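Local coordinates for enterobactin synthetase component F-related protein (Vibrio cholerae serotype O1, PDB 4OXI) that binds glycyl-adenosine-5'-phosphate and probably uses ATP to activate glycine, as the adenylation enzyme of a pathway that modifies lipopolysaccharide, at residues A217-T222 with R231-Y236; G259-L264 with T304-V309; C393-N398 with E416-G421. One frame throughout, in Å; residues are numbered along the deposited sequence.

Three contacts follow one another in series along the chain, none nested in or crossing another, and illustrate how short- and longer-range pairings tie successive parts of one fold together. Contact 1 comes first and closes a short loop, pairing the two strands of a hairpin. Contact 2 then closes a longer excursion of two helices and a strand, bringing together edge strands of two different sheets. Contact 3 closes a segment containing strand 403-405, within a separate antiparallel sheet. Contacts 1 and 2 touch where Met220 CE packs 3.6 Å from Leu264 O, whereas contact 3 stays about 9 Å from contact 1 at the nearest atoms. Each contact has a side chain within about 8 Å of the bound glycyl-adenosine-5'-phosphate.

Contact 1: A217-T222 with R231-Y236; sequences AYIMQT and RIAVSY
Tyr218 to Gln221 pair with Arg231 to Val234 as the two antiparallel strands of a buried beta hairpin, with strand 123-126 bonded alongside through Tyr124 and helix 268-279 packing on Tyr218 and Met220. Met220 and Ile232 form a hydrogen-bonded pair, Met220 N reaching Ile232 O at 2.8 Å and Ile232 N returning to Met220 O at 2.9 Å. Toward Ala217 the regular pairing gives way to a classic beta bulge: Ala217 and Tyr218 both face Val234, whose O takes a 2.7 Å bond from Ala217 N and a weak one from Tyr218 N. Aromatic rings fill in around this irregularity. With CG of Tyr218 set between the backbone N and carbonyl carbon (chi1 60°), one ring face lies against Val234, CZ meeting CB at 3.5 Å toward the rim. Ala217 CB stands 3.6 Å from the centroid of the Tyr236 ring, a centred CH-pi contact; Met122 O binds that tyrosine's hydroxyl. Near the loop, Gln221 and Arg231 run alongside each other with only a weak OE1 to NH1 bond, their firmer partners being Thr139 and Glu138. The loop carries the Ser/Thr/Gly-rich sequence of the phosphate-binding loop of adenylation enzymes, and the hairpin is its characteristic frame.

Contact 2: G259-L264 with T304-V309; sequences GQYSDL and TVWLSV
Tyr261 brings its CB, CG and CD1 against CH2 and CZ2 of the Trp306 six-membered ring, CD1 approaching CH2 to 3.6 Å. The two planes are inclined at 52°, so the pair is oblique. CG of Tyr261 is anti to the backbone N (chi1 174°), which carries the ring across to strand 305-308, where the other delta carbon, CD2, meets Ser308 CB at 3.6 Å. Lys291 adds a cation-pi interaction to the tyrosine, and Val312 of helix 311-318 packs on both aromatic residues. The indole is steadied from its own strand: Trp306 NE1 donates to Ser308 OG at 2.8 Å, the oxygen lying 24° out of the indole plane, and the same hydroxyl donates onward to Val309 O. Between the two segments a single nearly straight backbone bond forms, Gly259 N to Val305 O at 2.9 Å; it continues pairing that Thr304 and Val305 make with Arg257. Beyond it the segments part, and water takes over. Leu307 O is bonded to two waters, one held also by Tyr261 N and the other by Ser262 N, at 3.0 Å. A third water joins Ser262 OG to Val309 N and lies in plane at the edge of the tyrosine ring. The chemistry implies a seam between two sheets in which one direct backbone bond and an aromatic pair make the dry contact, while ordered water satisfies backbone polar groups that diverge too far to bond directly.

Contact 3: C393-N398 with E416-G421; sequences CLAIIN and ELLLSG
Leu394 and Leu419 lie side by side on one face of an antiparallel strand pair, CD2 against CD2 at 3.5 Å. Leu417 adds its CD1 to the same face, looser against Leu394 CB and Ile396 CG1, and Leu461 of strand 460-466 packs on Leu394, Ile396 and Leu417. On the opposite face of the sheet, Ala395 CB meets Leu418 CB at 4.2 Å, and Leu418 CD2 reaches Ile397 CG2 at 4.1 Å. In Ile397, CG1 runs anti to the backbone N (chi1 176°), leaving CG2 to turn toward Leu418 and the aliphatic start of Glu416, whose CB is 4.0 Å away. Between these two layers the backbones pair through hydrogen-bonded partners: Ala395 with Leu418, and Ile397 with Glu416, where Ile397 N to Glu416 O measures 2.9 Å. The polar edges differ in character. At one end Glu416 extends its carboxylate away to Arg467 and the backbone N of Gly451. At the other, Cys393 O is gripped twice by Ser420, by N at 3.0 Å in the carbonyl plane and by OG at 3.2 Å from above that plane; OG is also hydrogen-bonded to Arg445 NH2. Further out, strand 403-405 flanks 394-397 on one side and strand 445-457 flanks 416-419 on the other, with Trp447 of the latter packing on Ala395, Leu418 and Ser420, so the pair occupies the interior of a larger antiparallel sheet.

Contact 1: A217-T222 with R231-Y236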
loop_
_atom_site.group_PDB
_atom_site.type_symbol
_atom_site.label_atom_id
_atom_site.label_comp_id
_atom_site.label_asym_id
_atom_site.label_seq_id
_atom_site.Cartn_x
_atom_site.Cartn_y
_atom_site.Cartn_z
ATOM N N ALA A 217 11.893 3.621 6.545
ATOM C CA ALA A 217 11.893 2.206 6.170
ATOM C C ALA A 217 11.475 2.028 4.708
ATOM O O ALA A 217 12.023 1.170 3.988
ATOM C CB ALA A 217 10.977 1.395 7.099
ATOM N N TYR A 218 10.503 2.825 4.268
ATOM C CA TYR A 218 10.102 2.790 2.862
ATOM C C TYR A 218 9.492 4.107 2.445
ATOM O O TYR A 218 9.028 4.873 3.287
ATOM C CB TYR A 218 9.108 1.645 2.582
ATOM C CG TYR A 218 7.804 1.700 3.371
ATOM C CD1 TYR A 218 6.683 2.356 2.865
ATOM C CD2 TYR A 218 7.693 1.084 4.606
ATOM C CE1 TYR A 218 5.492 2.394 3.580
ATOM C CE2 TYR A 218 6.501 1.118 5.334
ATOM C CZ TYR A 218 5.413 1.780 4.814
ATOM O OH TYR A 218 4.236 1.817 5.531
ATOM N N ILE A 219 9.488 4.376 1.145
ATOM C CA ILE A 219 8.835 5.582 0.647
ATOM C C ILE A 219 7.796 5.230 -0.404
ATOM O O ILE A 219 8.119 4.618 -1.427
ATOM C CB ILE A 219 9.859 6.548 0.018
ATOM C CG1 ILE A 219 10.953 6.902 1.039
ATOM C CG2 ILE A 219 9.151 7.778 -0.529
ATOM C CD1 ILE A 219 12.172 7.593 0.419
ATOM N N MET A 220 6.556 5.636 -0.161
ATOM C CA MET A 220 5.463 5.378 -1.085
ATOM C C MET A 220 5.193 6.628 -1.886
ATOM O O MET A 220 5.671 7.714 -1.550
ATOM C CB MET A 220 4.181 5.003 -0.331
ATOM C CG MET A 220 4.231 3.649 0.354
ATOM S SD MET A 220 4.935 2.338 -0.679
ATOM C CE MET A 220 4.303 0.912 0.223
ATOM N N GLN A 221 4.422 6.478 -2.955
ATOM C CA GLN A 221 3.904 7.648 -3.625
ATOM C C GLN A 221 2.421 7.530 -3.929
ATOM O O GLN A 221 1.868 6.439 -4.069
ATOM C CB GLN A 221 4.715 8.028 -4.866
ATOM C CG GLN A 221 4.910 6.955 -5.892
ATOM C CD GLN A 221 5.730 7.453 -7.091
ATOM O OE1 GLN A 221 6.834 8.033 -6.945
ATOM N NE2 GLN A 221 5.181 7.244 -8.283
ATOM N N THR A 222 1.774 8.681 -3.975
ATOM C CA THR A 222 0.360 8.712 -4.195
ATOM C C THR A 222 0.045 9.850 -5.150
ATOM O O THR A 222 0.888 10.701 -5.418
ATOM C CB THR A 222 -0.410 8.863 -2.865
ATOM O OG1 THR A 222 -1.817 8.709 -3.112
ATOM C CG2 THR A 222 -0.156 10.220 -2.241
ATOM N N ARG A 231 4.872 12.238 -2.090
ATOM C CA ARG A 231 5.616 11.124 -1.539
ATOM C C ARG A 231 5.561 11.051 -0.026
ATOM O O ARG A 231 5.588 12.072 0.675
ATOM C CB ARG A 231 7.039 11.116 -2.063
ATOM C CG ARG A 231 7.127 10.212 -3.286
ATOM C CD ARG A 231 8.288 10.540 -4.137
ATOM N NE ARG A 231 8.068 11.782 -4.853
ATOM C CZ ARG A 231 7.850 11.850 -6.161
ATOM N NH1 ARG A 231 7.811 10.732 -6.889
ATOM N NH2 ARG A 231 7.670 13.038 -6.730
ATOM N N ILE A 232 5.459 9.825 0.467
ATOM C CA ILE A 232 5.214 9.590 1.872
ATOM C C ILE A 232 6.289 8.651 2.386
ATOM O O ILE A 232 6.340 7.474 2.001
ATOM C CB ILE A 232 3.844 8.945 2.050
ATOM C CG1 ILE A 232 2.750 9.919 1.602
ATOM C CG2 ILE A 232 3.625 8.518 3.482
ATOM C CD1 ILE A 232 1.399 9.252 1.428
ATOM N N ALA A 233 7.161 9.182 3.234
ATOM C CA ALA A 233 8.243 8.406 3.796
ATOM C C ALA A 233 7.832 7.926 5.188
ATOM O O ALA A 233 7.549 8.737 6.064
ATOM C CB ALA A 233 9.510 9.244 3.860
ATOM N N VAL A 234 7.805 6.609 5.374
ATOM C CA VAL A 234 7.353 5.984 6.603
ATOM C C VAL A 234 8.575 5.501 7.393
ATOM O O VAL A 234 9.428 4.786 6.861
ATOM C CB VAL A 234 6.426 4.791 6.284
ATOM C CG1 VAL A 234 6.080 4.005 7.549
ATOM C CG2 VAL A 234 5.161 5.276 5.588
ATOM N N SER A 235 8.674 5.903 8.654
ATOM C CA SER A 235 9.877 5.614 9.448
ATOM C C SER A 235 9.831 4.217 10.025
ATOM O O SER A 235 8.785 3.572 10.019
ATOM C CB SER A 235 9.984 6.586 10.614
ATOM O OG SER A 235 8.953 6.297 11.534
ATOM N N TYR A 236 10.962 3.742 10.540
ATOM C CA TYR A 236 10.957 2.470 11.256
ATOM C C TYR A 236 10.026 2.498 12.460
ATOM O O TYR A 236 9.307 1.526 12.696
ATOM C CB TYR A 236 12.378 2.020 11.636
ATOM C CG TYR A 236 13.093 1.398 10.458
ATOM C CD1 TYR A 236 12.954 0.044 10.178
ATOM C CD2 TYR A 236 13.870 2.171 9.603
ATOM C CE1 TYR A 236 13.590 -0.538 9.096
ATOM C CE2 TYR A 236 14.512 1.605 8.517
ATOM C CZ TYR A 236 14.364 0.241 8.271
ATOM O OH TYR A 236 14.992 -0.340 7.190
#

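Contact 2: G259-L264 with T304-V309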
loop_
_atom_site.group_PDB
_atom_site.type_symbol
_atom_site.label_atom_id
_atom_site.label_comp_id
_atom_site.label_asym_id
_atom_site.label_seq_id
_atom_site.Cartn_x
_atom_site.Cartn_y
_atom_site.Cartn_z
ATOM N N GLY A 259 -1.555 -14.534 2.684
ATOM C CA GLY A 259 -1.652 -14.081 1.310
ATOM C C GLY A 259 -0.864 -12.795 1.114
ATOM O O GLY A 259 -0.764 -11.969 2.026
ATOM N N GLN A 260 -0.279 -12.634 -0.068
ATOM C CA GLN A 260 0.314 -11.360 -0.466
ATOM C C GLN A 260 -0.374 -10.910 -1.762
ATOM O O GLN A 260 0.142 -11.116 -2.856
ATOM C CB GLN A 260 1.828 -11.504 -0.668
ATOM C CG GLN A 260 2.617 -10.226 -0.427
ATOM C CD GLN A 260 2.344 -9.156 -1.474
ATOM O OE1 GLN A 260 3.013 -9.103 -2.511
ATOM N NE2 GLN A 260 1.354 -8.304 -1.213
ATOM N N TYR A 261 -1.548 -10.307 -1.631
ATOM C CA TYR A 261 -2.336 -9.906 -2.790
ATOM C C TYR A 261 -1.968 -8.527 -3.379
ATOM O O TYR A 261 -1.803 -8.395 -4.585
ATOM C CB TYR A 261 -3.819 -9.941 -2.419
ATOM C CG TYR A 261 -4.750 -9.409 -3.484
ATOM C CD1 TYR A 261 -5.264 -10.240 -4.479
ATOM C CD2 TYR A 261 -5.139 -8.080 -3.478
ATOM C CE1 TYR A 261 -6.147 -9.742 -5.440
ATOM C CE2 TYR A 261 -6.005 -7.576 -4.436
ATOM C CZ TYR A 261 -6.502 -8.399 -5.408
ATOM O OH TYR A 261 -7.369 -7.857 -6.337
ATOM N N SER A 262 -1.851 -7.505 -2.531
ATOM C CA SER A 262 -1.679 -6.128 -3.001
ATOM C C SER A 262 -0.336 -5.873 -3.707
ATOM O O SER A 262 0.670 -6.513 -3.387
ATOM C CB SER A 262 -1.819 -5.166 -1.821
ATOM O OG SER A 262 -3.067 -5.335 -1.161
ATOM N N ASP A 263 -0.324 -4.935 -4.658
ATOM C CA ASP A 263 0.922 -4.472 -5.274
ATOM C C ASP A 263 1.872 -3.918 -4.206
ATOM O O ASP A 263 1.424 -3.385 -3.180
ATOM C CB ASP A 263 0.628 -3.381 -6.321
ATOM C CG ASP A 263 -0.192 -3.903 -7.524
ATOM O OD1 ASP A 263 -0.079 -5.106 -7.882
ATOM O OD2 ASP A 263 -0.951 -3.101 -8.116
ATOM N N LEU A 264 3.175 -4.055 -4.441
ATOM C CA LEU A 264 4.203 -3.576 -3.509
ATOM C C LEU A 264 4.199 -2.052 -3.354
ATOM O O LEU A 264 4.726 -1.527 -2.380
ATOM C CB LEU A 264 5.593 -4.062 -3.946
ATOM C CG LEU A 264 5.769 -5.590 -3.866
ATOM C CD1 LEU A 264 7.090 -6.027 -4.471
ATOM C CD2 LEU A 264 5.680 -6.080 -2.432
ATOM N N THR A 304 -4.504 -19.113 5.406
ATOM C CA THR A 304 -5.171 -18.968 6.691
ATOM C C THR A 304 -5.381 -17.497 7.021
ATOM O O THR A 304 -6.215 -17.158 7.873
ATOM C CB THR A 304 -4.380 -19.660 7.825
ATOM O OG1 THR A 304 -3.091 -19.047 7.950
ATOM C CG2 THR A 304 -4.191 -21.145 7.525
ATOM N N VAL A 305 -4.637 -16.621 6.337
ATOM C CA VAL A 305 -4.703 -15.172 6.585
ATOM C C VAL A 305 -4.767 -14.387 5.268
ATOM O O VAL A 305 -3.981 -14.639 4.347
ATOM C CB VAL A 305 -3.473 -14.682 7.419
ATOM C CG1 VAL A 305 -3.602 -13.210 7.771
ATOM C CG2 VAL A 305 -3.319 -15.486 8.692
ATOM N N TRP A 306 -5.685 -13.424 5.191
ATOM C CA TRP A 306 -5.904 -12.650 3.971
ATOM C C TRP A 306 -6.095 -11.158 4.249
ATOM O O TRP A 306 -6.777 -10.787 5.205
ATOM C CB TRP A 306 -7.136 -13.178 3.229
ATOM C CG TRP A 306 -7.423 -12.442 1.945
ATOM C CD1 TRP A 306 -8.259 -11.376 1.780
ATOM C CD2 TRP A 306 -6.874 -12.726 0.648
ATOM N NE1 TRP A 306 -8.264 -10.977 0.457
ATOM C CE2 TRP A 306 -7.421 -11.792 -0.258
ATOM C CE3 TRP A 306 -5.964 -13.678 0.167
ATOM C CZ2 TRP A 306 -7.093 -11.786 -1.625
ATOM C CZ3 TRP A 306 -5.643 -13.676 -1.194
ATOM C CH2 TRP A 306 -6.206 -12.738 -2.071
ATOM N N LEU A 307 -5.494 -10.309 3.411
ATOM C CA LEU A 307 -5.734 -8.861 3.454
ATOM C C LEU A 307 -5.817 -8.315 2.035
ATOM O O LEU A 307 -4.913 -8.559 1.214
ATOM C CB LEU A 307 -4.620 -8.131 4.208
ATOM C CG LEU A 307 -4.632 -6.599 4.073
ATOM C CD1 LEU A 307 -5.878 -5.969 4.689
ATOM C CD2 LEU A 307 -3.405 -5.982 4.703
ATOM N N SER A 308 -6.890 -7.589 1.739
ATOM C CA SER A 308 -7.015 -6.909 0.456
ATOM C C SER A 308 -8.090 -5.831 0.545
ATOM O O SER A 308 -8.749 -5.699 1.568
ATOM C CB SER A 308 -7.396 -7.906 -0.629
ATOM O OG SER A 308 -8.728 -8.356 -0.422
ATOM N N VAL A 309 -8.265 -5.062 -0.527
ATOM C CA VAL A 309 -9.417 -4.174 -0.649
ATOM C C VAL A 309 -10.658 -5.065 -0.724
ATOM O O VAL A 309 -10.559 -6.237 -1.104
ATOM C CB VAL A 309 -9.327 -3.273 -1.906
ATOM C CG1 VAL A 309 -8.231 -2.230 -1.740
ATOM C CG2 VAL A 309 -9.079 -4.117 -3.175
HETATM O O HOH W 1 -3.179 -10.566 1.100
HETATM O O HOH W 2 -2.511 -7.415 0.380
HETATM O O HOH W 3 -5.647 -4.801 -2.070
#

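Contact 3: C393-N398 with E416-G421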
loop_
_atom_site.group_PDB
_atom_site.type_symbol
_atom_site.label_atom_id
_atom_site.label_comp_id
_atom_site.label_asym_id
_atom_site.label_seq_id
_atom_site.Cartn_x
_atom_site.Cartn_y
_atom_site.Cartn_z
ATOM N N CYS A 393 -5.381 8.871 19.809
ATOM C CA CYS A 393 -4.907 9.016 18.430
ATOM C C CYS A 393 -5.882 9.704 17.487
ATOM O O CYS A 393 -5.488 10.153 16.407
ATOM C CB CYS A 393 -4.565 7.640 17.835
ATOM S SG CYS A 393 -2.998 7.025 18.429
ATOM N N LEU A 394 -7.153 9.752 17.864
ATOM C CA LEU A 394 -8.180 10.214 16.949
ATOM C C LEU A 394 -8.876 11.455 17.488
ATOM O O LEU A 394 -9.116 11.571 18.690
ATOM C CB LEU A 394 -9.223 9.125 16.742
ATOM C CG LEU A 394 -8.739 7.775 16.214
ATOM C CD1 LEU A 394 -9.921 6.859 16.007
ATOM C CD2 LEU A 394 -7.989 7.956 14.909
ATOM N N ALA A 395 -9.200 12.376 16.587
ATOM C CA ALA A 395 -10.098 13.473 16.905
ATOM C C ALA A 395 -11.004 13.742 15.714
ATOM O O ALA A 395 -10.705 13.327 14.587
ATOM C CB ALA A 395 -9.326 14.723 17.291
ATOM N N ILE A 396 -12.113 14.425 15.973
ATOM C CA ILE A 396 -13.089 14.758 14.948
ATOM C C ILE A 396 -13.287 16.263 14.990
ATOM O O ILE A 396 -13.433 16.838 16.062
ATOM C CB ILE A 396 -14.420 14.068 15.231
ATOM C CG1 ILE A 396 -14.236 12.551 15.272
ATOM C CG2 ILE A 396 -15.468 14.444 14.194
ATOM C CD1 ILE A 396 -15.491 11.798 15.703
ATOM N N ILE A 397 -13.253 16.917 13.837
ATOM C CA ILE A 397 -13.519 18.350 13.800
ATOM C C ILE A 397 -14.795 18.598 13.009
ATOM O O ILE A 397 -14.912 18.162 11.862
ATOM C CB ILE A 397 -12.315 19.150 13.259
ATOM C CG1 ILE A 397 -12.658 20.628 13.136
ATOM C CG2 ILE A 397 -11.854 18.627 11.912
ATOM C CD1 ILE A 397 -11.482 21.463 12.658
ATOM N N ASN A 398 -15.780 19.239 13.640
ATOM C CA ASN A 398 -17.072 19.451 12.980
ATOM C C ASN A 398 -17.101 20.693 12.109
ATOM O O ASN A 398 -16.108 21.414 12.014
ATOM C CB ASN A 398 -18.246 19.454 13.975
ATOM C CG ASN A 398 -18.215 20.638 14.942
ATOM O OD1 ASN A 398 -17.406 21.559 14.808
ATOM N ND2 ASN A 398 -19.108 20.611 15.928
ATOM N N GLU A 416 -14.827 15.720 10.222
ATOM C CA GLU A 416 -13.639 15.168 9.603
ATOM C C GLU A 416 -12.746 14.496 10.637
ATOM O O GLU A 416 -12.503 15.049 11.706
ATOM C CB GLU A 416 -12.859 16.255 8.864
ATOM C CG GLU A 416 -11.489 15.785 8.406
ATOM C CD GLU A 416 -10.800 16.770 7.499
ATOM O OE1 GLU A 416 -11.330 17.887 7.322
ATOM O OE2 GLU A 416 -9.729 16.421 6.953
ATOM N N LEU A 417 -12.260 13.306 10.308
ATOM C CA LEU A 417 -11.384 12.543 11.192
ATOM C C LEU A 417 -9.961 13.078 11.146
ATOM O O LEU A 417 -9.417 13.304 10.061
ATOM C CB LEU A 417 -11.391 11.071 10.776
ATOM C CG LEU A 417 -10.706 10.070 11.700
ATOM C CD1 LEU A 417 -11.366 10.110 13.050
ATOM C CD2 LEU A 417 -10.781 8.654 11.118
ATOM N N LEU A 418 -9.359 13.274 12.321
ATOM C CA LEU A 418 -7.984 13.731 12.418
ATOM C C LEU A 418 -7.155 12.616 13.035
ATOM O O LEU A 418 -7.617 11.924 13.941
ATOM C CB LEU A 418 -7.883 14.973 13.302
ATOM C CG LEU A 418 -8.690 16.206 12.908
ATOM C CD1 LEU A 418 -8.417 17.344 13.874
ATOM C CD2 LEU A 418 -8.343 16.624 11.502
ATOM N N LEU A 419 -5.929 12.441 12.545
ATOM C CA LEU A 419 -5.084 11.351 13.014
ATOM C C LEU A 419 -3.827 11.905 13.673
ATOM O O LEU A 419 -3.313 12.960 13.278
ATOM C CB LEU A 419 -4.703 10.440 11.838
ATOM C CG LEU A 419 -5.882 9.984 10.979
ATOM C CD1 LEU A 419 -5.382 9.248 9.758
ATOM C CD2 LEU A 419 -6.820 9.094 11.781
ATOM N N SER A 420 -3.325 11.194 14.673
ATOM C CA SER A 420 -2.055 11.553 15.284
ATOM C C SER A 420 -1.433 10.311 15.895
ATOM O O SER A 420 -2.027 9.235 15.868
ATOM C CB SER A 420 -2.268 12.594 16.377
ATOM O OG SER A 420 -3.057 12.040 17.417
ATOM N N GLY A 421 -0.234 10.449 16.450
ATOM C CA GLY A 421 0.357 9.331 17.156
ATOM C C GLY A 421 1.603 8.815 16.472
ATOM O O GLY A 421 2.123 9.437 15.533
#